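Quinoline 2-oxidoreductase medium subunit (Pseudomonas putida, PDB 1T3Q) forms the FAD-carrying subunit of a molybdenum hydroxylase acting on quinoline, and probably passes electrons through its flavin. Local coordinates at residues V90-V100 and E123-L131. Residues are numbered along the deposited sequence; the frame is centred on the assembly and turned at random.
With FAD (flavin-adenine dinucleotide), chain R.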
ATOM      1  N   VAL C  90      27.946  47.336 -23.552  1.00 31.27           N
ATOM      2  CA  VAL C  90      27.158  47.958 -22.489  1.00 30.57           C
ATOM      3  C   VAL C  90      27.373  47.232 -21.159  1.00 31.07           C
ATOM      4  O   VAL C  90      26.465  46.578 -20.637  1.00 30.31           O
ATOM      5  CB  VAL C  90      25.646  47.942 -22.851  1.00 30.90           C
ATOM      6  CG1 VAL C  90      24.842  48.726 -21.819  1.00 29.89           C
ATOM      7  CG2 VAL C  90      25.440  48.532 -24.242  1.00 29.99           C
ATOM      8  N   PRO C  91      28.584  47.352 -20.587  1.00 30.38           N
ATOM      9  CA  PRO C  91      28.951  46.712 -19.319  1.00 29.94           C
ATOM     10  C   PRO C  91      28.009  46.961 -18.143  1.00 29.09           C
ATOM     11  O   PRO C  91      27.990  46.183 -17.192  1.00 28.95           O
ATOM     12  CB  PRO C  91      30.364  47.239 -19.061  1.00 30.65           C
ATOM     13  CG  PRO C  91      30.374  48.561 -19.764  1.00 30.03           C
ATOM     14  CD  PRO C  91      29.667  48.237 -21.051  1.00 29.61           C
ATOM     15  N   ILE C  92      27.229  48.035 -18.201  1.00 28.04           N
ATOM     16  CA  ILE C  92      26.304  48.325 -17.113  1.00 25.64           C
ATOM     17  C   ILE C  92      25.147  47.327 -17.113  1.00 26.30           C
ATOM     18  O   ILE C  92      24.569  47.038 -16.069  1.00 25.40           O
ATOM     19  CB  ILE C  92      25.734  49.766 -17.212  1.00 27.40           C
ATOM     20  CG1 ILE C  92      24.854  50.061 -15.994  1.00 24.42           C
ATOM     21  CG2 ILE C  92      24.930  49.931 -18.502  1.00 25.35           C
ATOM     22  CD1 ILE C  92      25.602  50.039 -14.662  1.00 24.90           C
ATOM     23  N   LEU C  93      24.817  46.791 -18.285  1.00 26.57           N
ATOM     24  CA  LEU C  93      23.716  45.837 -18.400  1.00 27.47           C
ATOM     25  C   LEU C  93      23.933  44.600 -17.524  1.00 27.31           C
ATOM     26  O   LEU C  93      23.085  44.257 -16.704  1.00 26.82           O
ATOM     27  CB  LEU C  93      23.523  45.412 -19.861  1.00 28.43           C
ATOM     28  CG  LEU C  93      22.081  45.291 -20.368  1.00 30.96           C
ATOM     29  CD1 LEU C  93      22.088  44.623 -21.732  1.00 30.63           C
ATOM     30  CD2 LEU C  93      21.233  44.495 -19.403  1.00 28.00           C
ATOM     31  N   PRO C  94      25.073  43.909 -17.688  1.00 27.52           N
ATOM     32  CA  PRO C  94      25.264  42.730 -16.838  1.00 27.46           C
ATOM     33  C   PRO C  94      25.371  43.056 -15.345  1.00 27.15           C
ATOM     34  O   PRO C  94      25.023  42.231 -14.503  1.00 26.33           O
ATOM     35  CB  PRO C  94      26.531  42.081 -17.413  1.00 27.65           C
ATOM     36  CG  PRO C  94      27.242  43.206 -18.085  1.00 29.17           C
ATOM     37  CD  PRO C  94      26.123  43.994 -18.716  1.00 28.79           C
ATOM     38  N   LYS C  95      25.838  44.254 -15.007  1.00 26.05           N
ATOM     39  CA  LYS C  95      25.949  44.611 -13.597  1.00 26.68           C
ATOM     40  C   LYS C  95      24.566  44.822 -12.981  1.00 25.70           C
ATOM     41  O   LYS C  95      24.351  44.564 -11.793  1.00 24.85           O
ATOM     42  CB  LYS C  95      26.822  45.858 -13.423  1.00 28.33           C
ATOM     43  CG  LYS C  95      28.269  45.619 -13.838  1.00 33.02           C
ATOM     44  CD  LYS C  95      29.230  46.628 -13.232  1.00 35.40           C
ATOM     45  CE  LYS C  95      28.973  48.030 -13.734  1.00 37.47           C
ATOM     46  NZ  LYS C  95      30.018  48.962 -13.222  1.00 40.57           N
ATOM     47  N   VAL C  96      23.625  45.282 -13.799  1.00 23.95           N
ATOM     48  CA  VAL C  96      22.260  45.507 -13.337  1.00 23.36           C
ATOM     49  C   VAL C  96      21.534  44.168 -13.212  1.00 24.01           C
ATOM     50  O   VAL C  96      20.781  43.939 -12.263  1.00 23.55           O
ATOM     51  CB  VAL C  96      21.476  46.412 -14.321  1.00 21.65           C
ATOM     52  CG1 VAL C  96      20.009  46.487 -13.905  1.00 21.54           C
ATOM     53  CG2 VAL C  96      22.085  47.814 -14.342  1.00 21.99           C
ATOM     54  N   LEU C  97      21.780  43.281 -14.172  1.00 24.67           N
ATOM     55  CA  LEU C  97      21.149  41.966 -14.193  1.00 24.82           C
ATOM     56  C   LEU C  97      21.508  41.091 -12.997  1.00 26.27           C
ATOM     57  O   LEU C  97      20.799  40.132 -12.694  1.00 25.09           O
ATOM     58  CB  LEU C  97      21.498  41.248 -15.497  1.00 26.02           C
ATOM     59  CG  LEU C  97      20.805  41.832 -16.734  1.00 25.94           C
ATOM     60  CD1 LEU C  97      21.471  41.327 -18.001  1.00 24.78           C
ATOM     61  CD2 LEU C  97      19.332  41.457 -16.709  1.00 25.80           C
ATOM     62  N   ALA C  98      22.603  41.415 -12.316  1.00 25.99           N
ATOM     63  CA  ALA C  98      23.011  40.648 -11.146  1.00 27.19           C
ATOM     64  C   ALA C  98      21.970  40.800 -10.034  1.00 26.91           C
ATOM     65  O   ALA C  98      21.849  39.944  -9.156  1.00 27.86           O
ATOM     66  CB  ALA C  98      24.373  41.126 -10.653  1.00 27.31           C
ATOM     67  N   HIS C  99      21.218  41.894 -10.088  1.00 25.74           N
ATOM     68  CA  HIS C  99      20.185  42.192  -9.099  1.00 25.73           C
ATOM     69  C   HIS C  99      18.834  41.575  -9.451  1.00 25.42           C
ATOM     70  O   HIS C  99      17.939  41.507  -8.609  1.00 26.63           O
ATOM     71  CB  HIS C  99      20.017  43.711  -8.963  1.00 25.54           C
ATOM     72  CG  HIS C  99      21.206  44.403  -8.371  1.00 26.56           C
ATOM     73  ND1 HIS C  99      21.442  44.443  -7.013  1.00 27.20           N
ATOM     74  CD2 HIS C  99      22.239  45.059  -8.952  1.00 26.52           C
ATOM     75  CE1 HIS C  99      22.569  45.094  -6.783  1.00 26.90           C
ATOM     76  NE2 HIS C  99      23.072  45.476  -7.943  1.00 28.04           N
ATOM     77  N   VAL C 100      18.684  41.126 -10.692  1.00 25.65           N
ATOM     78  CA  VAL C 100      17.419  40.544 -11.127  1.00 25.76           C
ATOM     79  C   VAL C 100      17.205  39.093 -10.698  1.00 26.04           C
ATOM     80  O   VAL C 100      17.909  38.184 -11.147  1.00 25.04           O
ATOM     81  CB  VAL C 100      17.271  40.647 -12.665  1.00 25.81           C
ATOM     82  CG1 VAL C 100      16.009  39.933 -13.125  1.00 25.94           C
ATOM     83  CG2 VAL C 100      17.225  42.114 -13.077  1.00 24.74           C
ATOM     84  N   GLU C 123      14.006  45.978 -13.170  1.00 21.67           N
ATOM     85  CA  GLU C 123      15.237  46.651 -13.577  1.00 21.99           C
ATOM     86  C   GLU C 123      15.324  47.025 -15.057  1.00 21.74           C
ATOM     87  O   GLU C 123      15.717  48.142 -15.389  1.00 22.32           O
ATOM     88  CB  GLU C 123      16.466  45.797 -13.219  1.00 21.47           C
ATOM     89  CG  GLU C 123      16.870  45.839 -11.753  1.00 23.23           C
ATOM     90  CD  GLU C 123      15.964  45.006 -10.865  1.00 26.50           C
ATOM     91  OE1 GLU C 123      16.084  45.100  -9.622  1.00 27.42           O
ATOM     92  OE2 GLU C 123      15.135  44.249 -11.411  1.00 28.61           O
ATOM     93  N   MET C 124      14.963  46.103 -15.945  1.00 22.02           N
ATOM     94  CA  MET C 124      15.066  46.376 -17.380  1.00 22.02           C
ATOM     95  C   MET C 124      14.259  47.567 -17.909  1.00 21.57           C
ATOM     96  O   MET C 124      14.785  48.374 -18.676  1.00 22.54           O
ATOM     97  CB  MET C 124      14.755  45.114 -18.188  1.00 20.04           C
ATOM     98  CG  MET C 124      15.806  44.014 -18.036  1.00 21.82           C
ATOM     99  SD  MET C 124      17.508  44.534 -18.425  1.00 23.35           S
ATOM    100  CE  MET C 124      18.111  45.020 -16.813  1.00 21.26           C
ATOM    101  N   PRO C 125      12.977  47.693 -17.523  1.00 21.10           N
ATOM    102  CA  PRO C 125      12.231  48.847 -18.041  1.00 20.87           C
ATOM    103  C   PRO C 125      12.901  50.146 -17.607  1.00 21.87           C
ATOM    104  O   PRO C 125      12.988  51.102 -18.377  1.00 22.22           O
ATOM    105  CB  PRO C 125      10.847  48.676 -17.418  1.00 20.22           C
ATOM    106  CG  PRO C 125      10.713  47.180 -17.315  1.00 20.53           C
ATOM    107  CD  PRO C 125      12.087  46.766 -16.804  1.00 20.06           C
ATOM    108  N   PHE C 126      13.373  50.171 -16.362  1.00 21.27           N
ATOM    109  CA  PHE C 126      14.043  51.342 -15.818  1.00 20.96           C
ATOM    110  C   PHE C 126      15.360  51.617 -16.532  1.00 21.54           C
ATOM    111  O   PHE C 126      15.648  52.755 -16.904  1.00 22.85           O
ATOM    112  CB  PHE C 126      14.327  51.152 -14.321  1.00 20.72           C
ATOM    113  CG  PHE C 126      15.376  52.090 -13.782  1.00 21.74           C
ATOM    114  CD1 PHE C 126      15.088  53.438 -13.574  1.00 22.34           C
ATOM    115  CD2 PHE C 126      16.665  51.635 -13.523  1.00 22.74           C
ATOM    116  CE1 PHE C 126      16.074  54.319 -13.118  1.00 22.12           C
ATOM    117  CE2 PHE C 126      17.658  52.507 -13.068  1.00 20.08           C
ATOM    118  CZ  PHE C 126      17.361  53.851 -12.865  1.00 22.22           C
ATOM    119  N   LEU C 127      16.163  50.574 -16.712  1.00 21.10           N
ATOM    120  CA  LEU C 127      17.467  50.725 -17.353  1.00 20.58           C
ATOM    121  C   LEU C 127      17.397  51.123 -18.824  1.00 21.85           C
ATOM    122  O   LEU C 127      18.094  52.044 -19.260  1.00 21.78           O
ATOM    123  CB  LEU C 127      18.275  49.434 -17.218  1.00 21.19           C
ATOM    124  CG  LEU C 127      19.721  49.525 -17.714  1.00 22.10           C
ATOM    125  CD1 LEU C 127      20.497  50.525 -16.858  1.00 22.63           C
ATOM    126  CD2 LEU C 127      20.373  48.153 -17.648  1.00 20.66           C
ATOM    127  N   MET C 128      16.569  50.429 -19.594  1.00 20.77           N
ATOM    128  CA  MET C 128      16.450  50.745 -21.014  1.00 21.77           C
ATOM    129  C   MET C 128      16.044  52.200 -21.232  1.00 21.77           C
ATOM    130  O   MET C 128      16.587  52.875 -22.106  1.00 21.81           O
ATOM    131  CB  MET C 128      15.447  49.807 -21.686  1.00 21.60           C
ATOM    132  CG  MET C 128      15.879  48.349 -21.695  1.00 19.63           C
ATOM    133  SD  MET C 128      17.516  48.091 -22.435  1.00 23.70           S
ATOM    134  CE  MET C 128      18.562  47.958 -20.960  1.00 21.54           C
ATOM    135  N   ALA C 129      15.095  52.684 -20.435  1.00 21.83           N
ATOM    136  CA  ALA C 129      14.645  54.066 -20.557  1.00 23.11           C
ATOM    137  C   ALA C 129      15.792  55.007 -20.229  1.00 23.87           C
ATOM    138  O   ALA C 129      16.044  55.974 -20.947  1.00 24.32           O
ATOM    139  CB  ALA C 129      13.469  54.328 -19.612  1.00 22.16           C
ATOM    140  N   THR C 130      16.491  54.703 -19.140  1.00 23.09           N
ATOM    141  CA  THR C 130      17.611  55.505 -18.679  1.00 22.61           C
ATOM    142  C   THR C 130      18.767  55.542 -19.677  1.00 22.13           C
ATOM    143  O   THR C 130      19.442  56.565 -19.824  1.00 21.33           O
ATOM    144  CB  THR C 130      18.116  54.973 -17.318  1.00 22.23           C
ATOM    145  OG1 THR C 130      17.065  55.092 -16.350  1.00 24.32           O
ATOM    146  CG2 THR C 130      19.318  55.757 -16.842  1.00 21.25           C
ATOM    147  N   LEU C 131      18.998  54.429 -20.361  1.00 22.20           N
ATOM    148  CA  LEU C 131      20.076  54.358 -21.340  1.00 23.79           C
ATOM    149  C   LEU C 131      19.640  54.880 -22.702  1.00 23.89           C
ATOM    150  O   LEU C 131      20.403  54.837 -23.665  1.00 24.27           O
ATOM    151  CB  LEU C 131      20.571  52.917 -21.471  1.00 22.80           C
ATOM    152  CG  LEU C 131      21.251  52.377 -20.213  1.00 24.12           C
ATOM    153  CD1 LEU C 131      21.649  50.931 -20.432  1.00 23.86           C
ATOM    154  CD2 LEU C 131      22.468  53.234 -19.884  1.00 24.96           C
TER
HETATM  155  PA  FAD R4931       6.867  36.033 -19.887  1.00 19.71           P
HETATM  156  O1A FAD R4931       6.508  35.811 -18.460  1.00 10.91           O
HETATM  157  O2A FAD R4931       6.658  35.050 -20.773  1.00 11.56           O
HETATM  158  O5B FAD R4931       5.829  37.099 -20.191  1.00 17.91           O
HETATM  159  C5B FAD R4931       5.928  38.516 -19.836  1.00 17.76           C
HETATM  160  C4B FAD R4931       4.701  39.297 -20.473  1.00 20.35           C
HETATM  161  O4B FAD R4931       5.217  39.923 -21.713  1.00 18.85           O
HETATM  162  C3B FAD R4931       3.418  38.519 -20.924  1.00 21.36           C
HETATM  163  O3B FAD R4931       2.266  39.297 -20.793  1.00 22.75           O
HETATM  164  C2B FAD R4931       3.770  38.144 -22.396  1.00 21.11           C
HETATM  165  O2B FAD R4931       2.625  37.970 -23.193  1.00 19.13           O
HETATM  166  C1B FAD R4931       4.489  39.375 -22.864  1.00 19.77           C
HETATM  167  N9A FAD R4931       5.554  39.141 -23.838  1.00 17.70           N
HETATM  168  C8A FAD R4931       6.687  38.371 -23.669  1.00 19.85           C
HETATM  169  N7A FAD R4931       7.576  38.529 -24.647  1.00 16.63           N
HETATM  170  C5A FAD R4931       6.992  39.429 -25.507  1.00 18.37           C
HETATM  171  C6A FAD R4931       7.462  40.054 -26.785  1.00 18.29           C
HETATM  172  N6A FAD R4931       8.605  39.781 -27.364  1.00 14.40           N
HETATM  173  N1A FAD R4931       6.570  40.950 -27.360  1.00 17.44           N
HETATM  174  C2A FAD R4931       5.354  41.261 -26.789  1.00 20.01           C
HETATM  175  N3A FAD R4931       4.842  40.738 -25.637  1.00 16.92           N
HETATM  176  C4A FAD R4931       5.671  39.783 -25.058  1.00 18.05           C
HETATM  177  N1  FAD R4931      12.173  40.772 -12.673  1.00 21.55           N
HETATM  178  C2  FAD R4931      12.924  41.836 -12.374  1.00 23.82           C
HETATM  179  O2  FAD R4931      12.926  42.829 -13.058  1.00 24.08           O
HETATM  180  N3  FAD R4931      13.616  41.934 -11.120  1.00 20.66           N
HETATM  181  C4  FAD R4931      13.472  40.973 -10.122  1.00 21.85           C
HETATM  182  O4  FAD R4931      14.048  41.127  -9.069  1.00 22.73           O
HETATM  183  C4X FAD R4931      12.586  39.839 -10.405  1.00 21.07           C
HETATM  184  N5  FAD R4931      12.393  38.855  -9.466  1.00 19.84           N
HETATM  185  C5X FAD R4931      11.635  37.754  -9.818  1.00 19.80           C
HETATM  186  C6  FAD R4931      11.440  36.740  -8.824  1.00 19.80           C
HETATM  187  C7  FAD R4931      10.693  35.592  -9.092  1.00 18.76           C
HETATM  188  C7M FAD R4931      10.492  34.569  -7.996  1.00 19.91           C
HETATM  189  C8  FAD R4931      10.104  35.392 -10.438  1.00 18.80           C
HETATM  190  C8M FAD R4931       9.289  34.173 -10.798  1.00 17.89           C
HETATM  191  C9  FAD R4931      10.307  36.378 -11.441  1.00 17.91           C
HETATM  192  C9A FAD R4931      11.053  37.562 -11.142  1.00 19.03           C
HETATM  193  N10 FAD R4931      11.290  38.640 -12.105  1.00 18.70           N
HETATM  194  C10 FAD R4931      11.990  39.757 -11.761  1.00 21.51           C
HETATM  195  C1' FAD R4931      10.587  38.575 -13.415  1.00 18.72           C
HETATM  196  C2' FAD R4931      11.513  38.132 -14.584  1.00 18.90           C
HETATM  197  O2' FAD R4931      12.398  39.205 -14.924  1.00 21.15           O
HETATM  198  C3' FAD R4931      10.579  37.768 -15.741  1.00 19.23           C
HETATM  199  O3' FAD R4931      11.283  36.797 -16.528  1.00 20.96           O
HETATM  200  C4' FAD R4931      10.203  38.978 -16.638  1.00 19.76           C
HETATM  201  O4' FAD R4931       9.541  39.997 -15.883  1.00 19.98           O
HETATM  202  C5' FAD R4931       9.270  38.458 -17.695  1.00 17.81           C
HETATM  203  O5' FAD R4931      10.092  37.877 -18.877  1.00 18.36           O
HETATM  204  P   FAD R4931       9.692  36.548 -19.459  1.00 19.94           P
HETATM  205  O1P FAD R4931      10.661  36.314 -20.623  1.00 19.02           O
HETATM  206  O2P FAD R4931       9.589  35.538 -18.512  1.00 19.37           O
HETATM  207  O3P FAD R4931       8.348  36.710 -20.038  1.00 17.50           O
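Glu123 OE2 accepts a hydrogen bond from N3 of the FAD at 2.8 Å, and against the same oxygen lies Val100 CG2, 3.4 Å away. The carboxylate comes back to the flavin because the Glu123 chain bends at its second torsion (chi2 76°), sliding past Val100 in the opposite direction. Val100 CG1, the other branch, rests on C2 of the flavin at 3.7 Å, so one valine packs against both ligand and ligand-binding acid. A weak bond from Glu123 N to FAD O2 adds a second link to the pyrimidine edge of the flavin. OE1 of Glu123 lies close to Glu182 OE2 of strand 177-183.

Away from the flavin, helices 92-97 and 123-130 run nearly antiparallel (158°) and meet through apolar side chains. Val96 spreads its two methyls: CG1 packs on Glu123 CB, while CG2 meets Leu127 CD2 tip to tip at 3.7 Å. Bent at chi2 and chi3, Met124 brings CE to 3.8 Å from Leu97 CD2 and lays its sulfur against Leu93 CD2, crossing both leucines at about a right angle. At the far end Leu131 CD1 touches Ile92 CG2 (3.9 Å) and Val90, and Trp178 of strand 177-183 packs on both Ile92 and Leu131. The result is an antiparallel helix pair whose one end forms part of the flavin site in the FAD-binding domain of molybdenum hydroxylases.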